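Local coordinates for SusD-like carbohydrate binding protein (PDB 3LEW), which probably binds carbohydrate at the outer membrane of the gut bacterium Bacteroides vulgatus, as a member of the SusD family of nutrient-binding proteins, at residues R50-M55 against F407-I412; Q270-D275 against F329-I334; S285-P290 against W323-K328; Y424-I429 against K444-G449. All coordinates share one frame; numbering follows the deposited sequence. Where two conformers were deposited one is given.

Overall arrangement
Interactions 1, 2 and 3 touch one another, and interaction 4 joins the group through interaction 3, where Pro290 packs on Gly449 and Tyr424. Interaction 1 joins helices 46-54 and 408-414 close to the middle of the chain, about 7 Å from its centre. Interaction 2 touches it through Arg50 and Gln270, and interaction 3 touches it where Phe286 packs on helix 46-54. Along the chain, 285-290 with 323-328 falls between the two halves of interaction 2, and both fall between those of interaction 1; interaction 4 follows. Interactions 3 and 4, centres about 14 Å apart, share the sheet in which strands 321-326 and 440-448 are neighbours. The contacts thus connect the helical body to the sheet at its side.

Interaction 1: residues R50-M55 against F407-I412; sequences RANDAM and FSLIDI
The last turn of helix 46-54, with Met55 just beyond it, meets the first turn of helix 408-414, with Phe407 just ahead of it, the short segments crossing at 62°. Asp53 OD1 takes the N-H of Ser408 at 3.2 Å, nearly end-on to its C-O bond, and a weak, bent bond from Phe407 N; Asp53 OD2 takes another weak one from Gly406 N. A water donates to OD1 and accepts from Phe407 N, while Ser408 OG lies 3.0 Å from Asp53 OD1. Leu409 N donates a hydrogen bond to Asn52 O at 3.0 Å, coming from above the carbonyl plane. Beyond these bonds, Leu409 CG stands anti to the backbone N (chi1 179°), which carries CD2 to within 3.7 Å of CE of Met55, a selenomethionine. Ile410 CD1 packs 3.7 Å from Asn52 ND2; that amide is held by Gly406 O, and its OD1 by Tyr470. A second water links Asp53 O to Ser408 OG. With an alanine at Asp53, Ser408 N would probably be left without its carboxylate acceptor, and the water on Phe407 N without one of its partners. Asp53 OD1 thus gathers Ser408 N, weakly Phe407 N, and a water in a mostly buried but polar junction, where the two N-H groups would probably help to stabilise the negative charge.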
# COMPACT_ATOMS: atom_id res chain seq x y z
N ARG A 50 -0.24 -3.02 -5.72
CA ARG A 50 -1.00 -2.93 -6.95
C ARG A 50 -2.29 -3.76 -6.88
O ARG A 50 -3.37 -3.28 -7.26
CB ARG A 50 -0.13 -3.35 -8.19
CG ARG A 50 0.57 -2.21 -8.93
CD ARG A 50 1.72 -1.53 -8.16
NE ARG A 50 1.23 -0.52 -7.21
CZ ARG A 50 1.99 0.17 -6.37
NH1 ARG A 50 3.31 -0.09 -6.25
NH2 ARG A 50 1.45 1.11 -5.62
N ALA A 51 -2.21 -4.99 -6.37
CA ALA A 51 -3.38 -5.81 -6.13
C ALA A 51 -4.40 -5.06 -5.30
O ALA A 51 -5.60 -5.07 -5.62
CB ALA A 51 -3.00 -7.16 -5.44
N ASN A 52 -3.93 -4.40 -4.25
CA ASN A 52 -4.78 -3.68 -3.32
C ASN A 52 -5.63 -2.60 -3.98
O ASN A 52 -6.76 -2.40 -3.60
CB ASN A 52 -3.99 -3.07 -2.15
CG ASN A 52 -3.38 -4.14 -1.21
OD1 ASN A 52 -3.68 -5.35 -1.35
ND2 ASN A 52 -2.44 -3.71 -0.35
N ASP A 53 -5.06 -1.90 -4.94
CA ASP A 53 -5.80 -0.89 -5.67
C ASP A 53 -6.68 -1.47 -6.75
O ASP A 53 -7.77 -0.94 -6.98
CB ASP A 53 -4.82 0.17 -6.24
CG ASP A 53 -4.22 1.03 -5.14
OD1 ASP A 53 -4.91 1.32 -4.12
OD2 ASP A 53 -3.05 1.43 -5.30
N ALA A 54 -6.24 -2.54 -7.42
CA ALA A 54 -7.08 -3.22 -8.39
C ALA A 54 -8.35 -3.75 -7.72
O ALA A 54 -9.41 -3.83 -8.34
CB ALA A 54 -6.30 -4.39 -9.10
N MSE A 55 -8.26 -4.06 -6.44
CA MSE A 55 -9.40 -4.60 -5.70
C MSE A 55 -10.25 -3.50 -4.98
O MSE A 55 -10.94 -3.78 -3.99
CB MSE A 55 -8.82 -5.64 -4.75
CG MSE A 55 -8.28 -6.87 -5.51
SE MSE A 55 -7.28 -8.05 -4.41
CE MSE A 55 -8.68 -8.79 -3.28
N PHE A 407 -3.62 1.35 -1.05
CA PHE A 407 -4.46 1.40 0.14
C PHE A 407 -5.92 1.02 -0.10
O PHE A 407 -6.65 0.85 0.88
CB PHE A 407 -4.45 2.82 0.72
CG PHE A 407 -3.10 3.29 1.17
CD1 PHE A 407 -2.64 3.02 2.44
CD2 PHE A 407 -2.28 4.02 0.32
CE1 PHE A 407 -1.39 3.46 2.84
CE2 PHE A 407 -1.03 4.49 0.73
CZ PHE A 407 -0.60 4.22 2.00
N SER A 408 -6.38 0.90 -1.35
CA SER A 408 -7.85 0.80 -1.53
C SER A 408 -8.47 -0.39 -0.80
O SER A 408 -9.43 -0.24 -0.05
CB SER A 408 -8.28 0.74 -3.00
OG SER A 408 -7.80 1.86 -3.77
N LEU A 409 -7.91 -1.59 -0.99
CA LEU A 409 -8.46 -2.79 -0.33
C LEU A 409 -8.25 -2.72 1.17
O LEU A 409 -9.07 -3.21 1.94
CB LEU A 409 -7.77 -4.04 -0.85
CG LEU A 409 -8.21 -5.40 -0.26
CD1 LEU A 409 -9.67 -5.77 -0.64
CD2 LEU A 409 -7.21 -6.52 -0.72
N ILE A 410 -7.13 -2.14 1.59
CA ILE A 410 -6.80 -2.08 3.03
C ILE A 410 -7.83 -1.25 3.78
O ILE A 410 -8.32 -1.64 4.83
CB ILE A 410 -5.39 -1.43 3.26
CG1 ILE A 410 -4.30 -2.25 2.53
CG2 ILE A 410 -5.15 -1.16 4.75
CD1 ILE A 410 -4.26 -3.72 2.85
N ASP A 411 -8.28 -0.19 3.14
CA ASP A 411 -9.35 0.65 3.69
C ASP A 411 -10.71 -0.02 3.65
O ASP A 411 -11.45 0.07 4.62
CB ASP A 411 -9.42 1.98 2.96
CG ASP A 411 -8.27 2.91 3.33
OD1 ASP A 411 -7.49 2.67 4.30
OD2 ASP A 411 -8.13 3.93 2.61
N ILE A 412 -11.02 -0.71 2.55
CA ILE A 412 -12.28 -1.48 2.43
C ILE A 412 -12.41 -2.50 3.58
O ILE A 412 -13.46 -2.63 4.24
CB ILE A 412 -12.35 -2.15 1.03
CG1 ILE A 412 -12.73 -1.05 0.01
CG2 ILE A 412 -13.39 -3.31 0.97
CD1 ILE A 412 -12.52 -1.41 -1.46
O HOH W 1 -4.70 3.59 -2.69
O HOH W 2 -9.28 1.43 -6.28

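Interaction 2: residues Q270-D275 against F329-I334; sequences QFHYLD and FRFRDI
Asp275 OD2 is gripped twice: Phe331 N donates to it at 2.9 Å, on the anti side and 26° out of the carboxylate plane, and Thr278 OG1 bonds to it from the same chain. The carboxylate gets there because CG lies anti to the backbone N (chi1 -177°), and OD2 then also sits at the edge of the Phe331 ring. That ring is wedged against the helix. Phe271 CB lies over the centre of its face, 3.4 Å from the centroid, in a CH-pi contact. The CZ edge of the ring points at the face of His272, in a T-shaped pair with CZ 3.5 Å above the middle of the imidazole and the planes 59° apart; Gln337 holds His272 NE2. Earlier in the loop, Phe329 offers one face to Leu274 CD1, which rests towards its rim, while the two CB atoms approach to 3.9 Å. Phe271 CE2 reaches Arg330 O at 3.4 Å, and a water bridges Leu274 O and Phe329 N. Phe271, His272 and Phe331 thus make a buried aromatic cluster, by which the irregular loop leading from strand 321-326 to strand 341-345 is fastened to the single-turn helix 271-274.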
# COMPACT_ATOMS: atom_id res chain seq x y z
N GLN A 270 6.91 -2.63 -12.25
CA GLN A 270 5.53 -2.30 -11.94
C GLN A 270 5.01 -0.99 -12.51
O GLN A 270 3.80 -0.80 -12.62
CB GLN A 270 5.24 -2.40 -10.48
CG GLN A 270 5.84 -1.35 -9.59
CD GLN A 270 5.98 -1.91 -8.10
OE1 GLN A 270 5.04 -1.79 -7.33
NE2 GLN A 270 7.18 -2.42 -7.70
N PHE A 271 5.91 -0.10 -12.93
CA PHE A 271 5.51 1.07 -13.75
C PHE A 271 4.94 0.67 -15.11
O PHE A 271 4.20 1.46 -15.73
CB PHE A 271 6.68 2.08 -13.87
CG PHE A 271 6.79 3.03 -12.67
CD1 PHE A 271 7.42 2.65 -11.50
CD2 PHE A 271 6.22 4.28 -12.72
CE1 PHE A 271 7.51 3.50 -10.41
CE2 PHE A 271 6.31 5.15 -11.63
CZ PHE A 271 6.95 4.75 -10.47
N HIS A 272 5.21 -0.53 -15.61
CA HIS A 272 4.51 -0.98 -16.80
C HIS A 272 2.99 -1.14 -16.62
O HIS A 272 2.24 -1.12 -17.60
CB HIS A 272 5.12 -2.26 -17.37
CG HIS A 272 6.47 -2.07 -17.97
ND1 HIS A 272 6.70 -1.24 -19.05
CD2 HIS A 272 7.66 -2.64 -17.66
CE1 HIS A 272 7.98 -1.33 -19.39
NE2 HIS A 272 8.59 -2.15 -18.55
N TYR A 273 2.56 -1.28 -15.37
CA TYR A 273 1.14 -1.34 -14.97
C TYR A 273 0.61 0.06 -14.62
O TYR A 273 -0.49 0.47 -15.07
CB TYR A 273 0.95 -2.33 -13.78
CG TYR A 273 1.61 -3.68 -14.05
CD1 TYR A 273 1.15 -4.48 -15.08
CD2 TYR A 273 2.69 -4.15 -13.28
CE1 TYR A 273 1.75 -5.68 -15.40
CE2 TYR A 273 3.30 -5.35 -13.58
CZ TYR A 273 2.85 -6.11 -14.64
OH TYR A 273 3.44 -7.32 -14.97
N LEU A 274 1.39 0.78 -13.83
CA LEU A 274 0.95 2.09 -13.28
C LEU A 274 1.04 3.27 -14.25
O LEU A 274 0.29 4.23 -14.11
CB LEU A 274 1.75 2.46 -12.04
CG LEU A 274 1.66 1.55 -10.83
CD1 LEU A 274 2.59 2.05 -9.76
CD2 LEU A 274 0.19 1.52 -10.34
N ASP A 275 1.97 3.21 -15.19
CA ASP A 275 2.17 4.30 -16.15
C ASP A 275 1.26 4.01 -17.33
O ASP A 275 1.49 3.06 -18.08
CB ASP A 275 3.64 4.38 -16.56
CG ASP A 275 3.93 5.53 -17.48
OD1 ASP A 275 3.02 5.98 -18.21
OD2 ASP A 275 5.12 5.95 -17.55
N PHE A 329 1.63 8.51 -11.99
CA PHE A 329 2.80 7.64 -12.01
C PHE A 329 3.35 7.56 -13.43
O PHE A 329 2.61 7.21 -14.38
CB PHE A 329 2.47 6.23 -11.57
CG PHE A 329 2.02 6.12 -10.17
CD1 PHE A 329 2.94 5.99 -9.17
CD2 PHE A 329 0.67 6.12 -9.86
CE1 PHE A 329 2.54 5.88 -7.83
CE2 PHE A 329 0.24 5.99 -8.56
CZ PHE A 329 1.21 5.86 -7.53
N ARG A 330 4.61 7.97 -13.60
CA ARG A 330 5.31 7.79 -14.85
C ARG A 330 6.71 7.28 -14.65
O ARG A 330 7.33 7.63 -13.71
CB ARG A 330 5.37 9.10 -15.63
CG ARG A 330 4.02 9.74 -15.82
CD ARG A 330 4.06 11.00 -16.69
NE ARG A 330 5.02 12.04 -16.29
CZ ARG A 330 4.79 12.95 -15.34
NH1 ARG A 330 3.63 12.94 -14.65
NH2 ARG A 330 5.69 13.86 -15.07
N PHE A 331 7.19 6.45 -15.57
CA PHE A 331 8.60 6.07 -15.56
C PHE A 331 9.48 7.31 -15.46
O PHE A 331 9.23 8.34 -16.10
CB PHE A 331 8.97 5.31 -16.85
CG PHE A 331 8.68 3.82 -16.82
CD1 PHE A 331 9.58 2.95 -16.23
CD2 PHE A 331 7.52 3.28 -17.41
CE1 PHE A 331 9.33 1.60 -16.21
CE2 PHE A 331 7.27 1.94 -17.38
CZ PHE A 331 8.19 1.09 -16.81
N ARG A 332 10.51 7.22 -14.65
CA ARG A 332 11.54 8.26 -14.58
C ARG A 332 12.45 8.19 -15.78
O ARG A 332 12.71 9.21 -16.44
CB ARG A 332 12.33 8.16 -13.28
CG ARG A 332 13.33 9.29 -13.13
CD ARG A 332 14.04 9.22 -11.81
NE ARG A 332 15.12 8.21 -11.82
CZ ARG A 332 15.14 7.09 -11.09
NH1 ARG A 332 14.14 6.76 -10.34
NH2 ARG A 332 16.18 6.28 -11.13
N ASP A 333 12.91 6.98 -16.12
CA ASP A 333 13.80 6.75 -17.26
C ASP A 333 13.12 5.67 -18.10
O ASP A 333 13.11 4.52 -17.71
CB ASP A 333 15.18 6.29 -16.73
CG ASP A 333 16.18 6.04 -17.84
OD1 ASP A 333 15.77 5.88 -19.03
OD2 ASP A 333 17.41 5.98 -17.50
N ILE A 334 12.49 6.05 -19.21
CA ILE A 334 11.67 5.07 -19.95
C ILE A 334 12.55 4.11 -20.77
O ILE A 334 12.28 2.92 -20.83
CB ILE A 334 10.61 5.77 -20.83
CG1 ILE A 334 9.70 4.73 -21.50
CG2 ILE A 334 11.30 6.64 -21.87
CD1 ILE A 334 8.97 3.79 -20.55
O HOH W 3 -0.74 6.74 -13.13

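Interaction 3: residues S285-P290 against W323-K328; sequences SFNVDP and WMRNSK
Asn287 holds its amide beside the backbone N (chi1 -65°), and Arg325 bends at chi2 (-59°), which lays the two side chains next to each other, pointing the same way. NH1 of Arg325 reaches Asn287 OD1 at 2.8 Å, but the bond is weak, its N-H bent to 125°, with the amide and guanidinium planes steeply inclined. The firmer hold on each group lies elsewhere: Tyr284 O takes Asn287 ND2, and Asp311 forms a salt bridge with Arg325 NH2. Trp323 CB covers one face of the guanidinium, 3.6 Å above its centre. The contact brings strand 286-288, which pairs with strand 59-61, across strand 321-326 of the four-stranded mixed sheet, and the short segments are nearly perpendicular. At the crossing Val288 N donates to Met324 O at 2.8 Å. One water links Val288 O to Met324 N, and another links Phe286 O to Asn326 N. Val288 CG2 lies 3.7 Å from Asn326 CB, and Val288 CB packs against CG of Met324, a selenomethionine modelled in two conformers. Asn326 OD1 in turn accepts from Lys328 N at 3.0 Å, closing an Asx turn where the strand ends.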
# COMPACT_ATOMS: atom_id res chain seq x y z
N SER A 285 -2.09 -0.41 -17.67
CA SER A 285 -3.31 -1.17 -17.33
C SER A 285 -4.12 -0.62 -16.16
O SER A 285 -5.33 -0.89 -16.08
CB SER A 285 -2.95 -2.62 -17.05
OG SER A 285 -1.96 -2.71 -16.02
N PHE A 286 -3.46 0.13 -15.28
CA PHE A 286 -4.12 0.75 -14.09
C PHE A 286 -4.81 2.05 -14.47
O PHE A 286 -4.30 3.14 -14.24
CB PHE A 286 -3.11 0.92 -12.94
CG PHE A 286 -2.97 -0.30 -12.08
CD1 PHE A 286 -2.47 -1.48 -12.62
CD2 PHE A 286 -3.40 -0.32 -10.79
CE1 PHE A 286 -2.37 -2.67 -11.84
CE2 PHE A 286 -3.30 -1.50 -10.02
CZ PHE A 286 -2.79 -2.65 -10.56
N ASN A 287 -5.98 1.91 -15.09
CA ASN A 287 -6.70 3.06 -15.55
C ASN A 287 -7.69 3.49 -14.47
O ASN A 287 -7.85 2.81 -13.43
CB ASN A 287 -7.32 2.75 -16.88
CG ASN A 287 -6.26 2.51 -17.94
OD1 ASN A 287 -5.62 3.46 -18.38
ND2 ASN A 287 -6.05 1.24 -18.32
N VAL A 288 -8.33 4.60 -14.73
CA VAL A 288 -9.10 5.27 -13.69
C VAL A 288 -10.60 5.04 -13.90
O VAL A 288 -11.09 5.12 -15.02
CB VAL A 288 -8.78 6.77 -13.67
CG1 VAL A 288 -9.54 7.47 -12.53
CG2 VAL A 288 -7.28 7.01 -13.58
N ASP A 289 -11.35 4.79 -12.84
CA ASP A 289 -12.83 4.91 -12.93
C ASP A 289 -13.17 6.34 -13.35
O ASP A 289 -12.86 7.30 -12.64
CB ASP A 289 -13.46 4.64 -11.56
CG ASP A 289 -14.98 4.71 -11.56
OD1 ASP A 289 -15.60 4.96 -12.63
OD2 ASP A 289 -15.55 4.52 -10.46
N PRO A 290 -13.89 6.51 -14.49
CA PRO A 290 -14.16 7.88 -14.88
C PRO A 290 -14.91 8.65 -13.80
O PRO A 290 -14.74 9.84 -13.68
CB PRO A 290 -14.99 7.72 -16.13
CG PRO A 290 -14.43 6.44 -16.77
CD PRO A 290 -14.16 5.55 -15.57
N TRP A 323 -9.56 5.45 -22.49
CA TRP A 323 -9.73 5.10 -21.10
C TRP A 323 -9.32 6.34 -20.30
O TRP A 323 -8.56 7.18 -20.80
CB TRP A 323 -8.83 3.93 -20.72
CG TRP A 323 -9.02 2.65 -21.50
CD1 TRP A 323 -8.87 2.48 -22.84
CD2 TRP A 323 -9.40 1.38 -20.98
NE1 TRP A 323 -9.13 1.19 -23.19
CE2 TRP A 323 -9.42 0.48 -22.06
CE3 TRP A 323 -9.67 0.90 -19.69
CZ2 TRP A 323 -9.77 -0.88 -21.91
CZ3 TRP A 323 -10.00 -0.46 -19.54
CH2 TRP A 323 -10.03 -1.32 -20.64
N MSE A 324 -9.75 6.44 -19.05
CA MSE A 324 -9.36 7.56 -18.21
C MSE A 324 -7.97 7.23 -17.62
O MSE A 324 -7.81 6.22 -16.95
CB MSE A 324 -10.44 7.82 -17.15
CG MSE A 324 -10.17 9.04 -16.21
SE MSE A 324 -10.53 10.74 -17.00
CE MSE A 324 -12.44 10.58 -17.04
N ARG A 325 -7.01 8.09 -17.90
CA ARG A 325 -5.66 7.93 -17.43
C ARG A 325 -5.38 8.85 -16.28
O ARG A 325 -6.01 9.89 -16.13
CB ARG A 325 -4.66 8.28 -18.55
CG ARG A 325 -4.95 7.74 -19.90
CD ARG A 325 -5.02 6.22 -19.93
NE ARG A 325 -5.50 5.81 -21.25
CZ ARG A 325 -5.37 4.59 -21.76
NH1 ARG A 325 -4.83 3.60 -21.07
NH2 ARG A 325 -5.88 4.32 -22.93
N ASN A 326 -4.42 8.44 -15.44
CA ASN A 326 -3.85 9.30 -14.42
C ASN A 326 -2.37 9.54 -14.78
O ASN A 326 -1.61 8.59 -14.89
CB ASN A 326 -3.97 8.63 -13.03
CG ASN A 326 -3.84 9.61 -11.89
OD1 ASN A 326 -3.27 10.74 -12.04
ND2 ASN A 326 -4.38 9.22 -10.72
N SER A 327 -1.98 10.80 -14.99
CA SER A 327 -0.57 11.13 -15.20
C SER A 327 0.27 10.95 -13.91
O SER A 327 1.51 11.14 -13.92
CB SER A 327 -0.43 12.53 -15.76
OG SER A 327 -0.90 13.49 -14.83
N LYS A 328 -0.35 10.55 -12.80
CA LYS A 328 0.33 10.51 -11.48
C LYS A 328 1.66 9.75 -11.51
O LYS A 328 2.69 10.30 -11.08
CB LYS A 328 -0.61 9.91 -10.43
CG LYS A 328 -0.10 9.94 -9.01
CD LYS A 328 -1.17 9.51 -8.03
CE LYS A 328 -0.65 9.47 -6.63
NZ LYS A 328 -1.67 9.12 -5.60
O HOH W 4 -3.30 5.69 -14.75
O HOH W 5 -10.86 4.26 -17.79

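Interaction 4: residues Y424-I429 against K444-G449; sequences YPEGPI and KKKTQG
Ile429 and Lys445 exchange two backbone hydrogen bonds, Ile429 N donating to Lys445 O at 2.9 Å and Lys445 N to Ile429 O at 3.0 Å, nearly end-on. Farther along, Thr447 N reaches Glu426 O at 2.8 Å from above the carbonyl plane. Among side chains, Thr447 OG1 donates to Pro425 O at 2.7 Å; chi1 of 42° sets the hydroxyl between the backbone N and the carbonyl carbon. A valine in place of Thr447 would probably leave Pro425 O without its hydroxyl donor and the loop ahead of the strand less well fixed. Thr447 OG1 also lies at the edge of the Tyr424 ring, near its plane. Ile429 and Lys445 form an antiparallel hydrogen-bonded pair where strand 429-434, outermost in the mixed sheet, starts beside strand 440-448; the peptide bond before Pro428, just ahead of it, is cis. Apolar contacts centre on Thr447 CG2, which Ile429 meets crosswise, with CD1 at 3.6 Å; Trp308 of strand 306-309 touches both residues. Tyr424 CB packs on Gly449 CA at 3.9 Å. One water bonds Tyr424 O, Thr447 O and Gly449 N. Glu426 crosses Lys446 obliquely, OE1 3.7 Å from CD, while its OE2 bonds to Tyr321.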
# COMPACT_ATOMS: atom_id res chain seq x y z
N TYR A 424 -20.08 3.23 -16.72
CA TYR A 424 -19.93 4.48 -17.48
C TYR A 424 -20.39 4.27 -18.91
O TYR A 424 -20.08 3.24 -19.52
CB TYR A 424 -18.45 4.93 -17.41
CG TYR A 424 -18.27 6.40 -17.76
CD1 TYR A 424 -18.53 7.40 -16.82
CD2 TYR A 424 -17.93 6.78 -19.04
CE1 TYR A 424 -18.45 8.71 -17.13
CE2 TYR A 424 -17.83 8.09 -19.36
CZ TYR A 424 -18.08 9.08 -18.40
OH TYR A 424 -17.95 10.40 -18.74
N PRO A 425 -21.13 5.25 -19.49
CA PRO A 425 -21.54 5.04 -20.89
C PRO A 425 -20.35 4.99 -21.86
O PRO A 425 -19.24 5.47 -21.55
CB PRO A 425 -22.45 6.25 -21.18
CG PRO A 425 -22.05 7.30 -20.23
CD PRO A 425 -21.53 6.58 -18.98
N GLU A 426 -20.59 4.35 -23.00
CA GLU A 426 -19.60 4.22 -24.06
C GLU A 426 -19.44 5.42 -24.98
O GLU A 426 -18.49 5.48 -25.76
CB GLU A 426 -19.92 2.98 -24.91
CG GLU A 426 -19.63 1.67 -24.19
CD GLU A 426 -19.41 0.50 -25.17
OE1 GLU A 426 -20.19 0.42 -26.16
OE2 GLU A 426 -18.47 -0.30 -24.96
N GLY A 427 -20.36 6.38 -24.93
CA GLY A 427 -20.26 7.55 -25.81
C GLY A 427 -20.73 7.16 -27.21
O GLY A 427 -21.79 6.55 -27.35
N PRO A 428 -19.96 7.50 -28.26
CA PRO A 428 -18.64 8.13 -28.27
C PRO A 428 -18.65 9.60 -27.86
O PRO A 428 -19.70 10.22 -27.78
CB PRO A 428 -18.22 8.00 -29.73
CG PRO A 428 -19.52 8.10 -30.48
CD PRO A 428 -20.48 7.32 -29.63
N ILE A 429 -17.46 10.13 -27.64
CA ILE A 429 -17.23 11.52 -27.30
C ILE A 429 -16.22 12.08 -28.29
O ILE A 429 -15.58 11.32 -29.02
CB ILE A 429 -16.62 11.66 -25.89
CG1 ILE A 429 -15.20 11.06 -25.86
CG2 ILE A 429 -17.54 10.99 -24.86
CD1 ILE A 429 -14.39 11.40 -24.64
N LYS A 444 -13.75 11.07 -32.90
CA LYS A 444 -14.76 10.39 -32.08
C LYS A 444 -14.18 9.08 -31.51
O LYS A 444 -13.62 8.27 -32.26
CB LYS A 444 -16.03 10.05 -32.88
CG LYS A 444 -16.91 11.27 -33.32
CD LYS A 444 -17.82 11.80 -32.18
CE LYS A 444 -18.62 13.06 -32.58
NZ LYS A 444 -18.93 13.93 -31.39
N LYS A 445 -14.30 8.89 -30.20
CA LYS A 445 -13.87 7.65 -29.53
C LYS A 445 -14.89 7.18 -28.49
O LYS A 445 -15.53 7.98 -27.82
CB LYS A 445 -12.54 7.87 -28.80
CG LYS A 445 -11.40 8.32 -29.66
CD LYS A 445 -11.04 7.29 -30.68
CE LYS A 445 -9.77 7.67 -31.39
NZ LYS A 445 -9.60 6.87 -32.62
N LYS A 446 -15.00 5.87 -28.31
CA LYS A 446 -15.79 5.29 -27.23
C LYS A 446 -15.06 5.38 -25.90
O LYS A 446 -13.86 5.26 -25.86
CB LYS A 446 -16.09 3.83 -27.50
CG LYS A 446 -17.13 3.66 -28.61
CD LYS A 446 -18.01 2.49 -28.31
CE LYS A 446 -17.63 1.32 -29.12
NZ LYS A 446 -18.35 1.36 -30.44
N THR A 447 -15.82 5.59 -24.83
CA THR A 447 -15.26 5.79 -23.49
C THR A 447 -15.40 4.50 -22.67
O THR A 447 -16.47 3.92 -22.60
CB THR A 447 -16.01 6.91 -22.75
OG1 THR A 447 -17.42 6.78 -22.99
CG2 THR A 447 -15.54 8.31 -23.24
N GLN A 448 -14.33 4.07 -22.01
CA GLN A 448 -14.36 2.87 -21.17
C GLN A 448 -14.25 3.21 -19.69
O GLN A 448 -13.23 3.79 -19.25
CB GLN A 448 -13.19 1.95 -21.54
CG GLN A 448 -13.17 0.61 -20.81
CD GLN A 448 -14.39 -0.22 -21.10
OE1 GLN A 448 -14.73 -0.49 -22.27
NE2 GLN A 448 -15.10 -0.61 -20.03
N GLY A 449 -15.26 2.77 -18.93
CA GLY A 449 -15.21 2.77 -17.46
C GLY A 449 -15.03 1.38 -16.85
O GLY A 449 -14.46 0.47 -17.46
O HOH W 6 -17.72 2.37 -20.53
O HOH W 7 -16.99 -0.91 -23.08